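Local coordinates for protein phenylacetate-CoA oxygenase subunit PaaB (PDB 3EGR) that probably serves as a small subunit of the multicomponent oxygenase that acts on phenylacetyl-CoA during bacterial breakdown of phenylacetic acid, at residues 54-57 / 58-62. Sequence-based numbering, arbitrary orientation.
With SCN (thiocyanate ion), chain C.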
# COMPACT_ATOMS: atom_id res chain seq x y z
N TRP A 54 6.10 10.40 -9.15
CA TRP A 54 5.68 9.41 -8.15
C TRP A 54 4.24 8.99 -8.44
O TRP A 54 3.36 9.85 -8.61
CB TRP A 54 5.71 9.99 -6.74
CG TRP A 54 7.06 10.23 -6.16
CD1 TRP A 54 8.26 9.92 -6.72
CD2 TRP A 54 7.34 10.79 -4.87
NE1 TRP A 54 9.28 10.27 -5.86
CE2 TRP A 54 8.74 10.80 -4.72
CE3 TRP A 54 6.55 11.29 -3.83
CZ2 TRP A 54 9.37 11.30 -3.58
CZ3 TRP A 54 7.17 11.78 -2.69
CH2 TRP A 54 8.57 11.79 -2.58
N VAL A 55 4.02 7.68 -8.47
CA VAL A 55 2.68 7.13 -8.53
C VAL A 55 2.39 6.33 -7.27
O VAL A 55 3.27 5.66 -6.71
CB VAL A 55 2.44 6.25 -9.80
CG1 VAL A 55 2.53 7.11 -11.07
CG2 VAL A 55 3.38 5.03 -9.85
N VAL A 56 1.14 6.42 -6.83
CA VAL A 56 0.67 5.81 -5.59
C VAL A 56 -0.75 5.30 -5.81
O VAL A 56 -1.61 6.06 -6.28
CB VAL A 56 0.61 6.83 -4.45
CG1 VAL A 56 0.36 6.14 -3.15
CG2 VAL A 56 1.90 7.63 -4.41
N PRO A 57 -1.00 4.02 -5.50
CA PRO A 57 -2.37 3.57 -5.57
C PRO A 57 -3.19 4.36 -4.57
O PRO A 57 -2.73 4.57 -3.44
CB PRO A 57 -2.29 2.09 -5.17
CG PRO A 57 -0.97 1.87 -4.63
CD PRO A 57 -0.07 2.95 -5.10
N SER A 58 -4.37 4.81 -5.01
CA SER A 58 -5.31 5.56 -4.17
C SER A 58 -5.53 4.95 -2.79
O SER A 58 -5.55 5.66 -1.79
CB SER A 58 -6.66 5.67 -4.89
OG SER A 58 -6.63 6.63 -5.93
N THR A 59 -5.67 3.63 -2.74
CA THR A 59 -5.93 2.95 -1.50
C THR A 59 -4.84 3.18 -0.47
O THR A 59 -5.05 2.96 0.69
CB THR A 59 -6.17 1.45 -1.73
OG1 THR A 59 -5.10 0.89 -2.52
CG2 THR A 59 -7.52 1.27 -2.44
N ALA A 60 -3.67 3.63 -0.89
CA ALA A 60 -2.55 3.84 0.04
C ALA A 60 -2.61 5.20 0.75
O ALA A 60 -1.86 5.43 1.69
CB ALA A 60 -1.23 3.67 -0.71
N ILE A 61 -3.49 6.09 0.32
CA ILE A 61 -3.57 7.44 0.88
C ILE A 61 -4.64 7.51 1.96
O ILE A 61 -5.77 7.13 1.70
CB ILE A 61 -3.91 8.49 -0.23
CG1 ILE A 61 -2.76 8.58 -1.25
CG2 ILE A 61 -4.13 9.84 0.36
CD1 ILE A 61 -3.19 9.05 -2.61
N THR A 62 -4.30 7.98 3.14
CA THR A 62 -5.27 8.31 4.17
C THR A 62 -5.31 9.84 4.29
O THR A 62 -4.27 10.48 4.53
CB THR A 62 -4.83 7.72 5.51
OG1 THR A 62 -4.47 6.35 5.32
CG2 THR A 62 -5.93 7.82 6.55
S SCN C . -7.71 10.02 -1.29
C SCN C . -7.44 10.03 -3.07
N SCN C . -7.14 9.35 -4.15
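A single turn of 3-10 helix, residues 58-60, follows directly on strand 52-57, the last strand of the three-stranded antiparallel sheet within this chain, and Val56 and Pro57 pack against Ala60 as the chain swings round. Pro57 O accepts the amide of Ala60, with 2.9 Å between Ala60 N and Pro57 O and an N-H...O angle of 159°. One residue on, Ile61 N bonds to Ser58 O, repeating the i to i+3 pattern.

Apolar side chains gather loosely along the bend. Val56 holds CG1 anti to its backbone N (chi1 -171°), which aims that methyl at Ala60, and Val56 CG1 comes within 3.8 Å of Ala60 CB. Val56 CG1 also lies 4.4 Å from Ile61 CG1, a looser touch. Pro57 adds its ring from the neighbouring position, with Pro57 CG 4.3 Å from Ala60 CB, while Pro57 CB stands 4.0 Å from Thr59 OG1.

Ser58 was modelled in two conformers. In the one described here, OG has two acceptors within reach of its one proton, Glu11 OE2 of strand 9-15 and the N of a thiocyanate ion 3.3 Å from Ser58 OG; either would be a weak hydrogen bond, and both are doubtful. The sulfur of the ion, which probably came from the crystallisation liquor, rests 3.9 Å from Ile61 CG2.

Beyond the turn, Val56 and Ala60 each pack on their own counterparts in a second subunit, whose strand continues the sheet, and Pro57 and Thr59 meet Thr59 and Pro57 of a third. Two i to i+3 backbone hydrogen bonds thus hold the turn, with weak apolar contacts alongside, and the two residues in closest side-chain contact across it, Val56 and Ala60, also form part of the subunit interface.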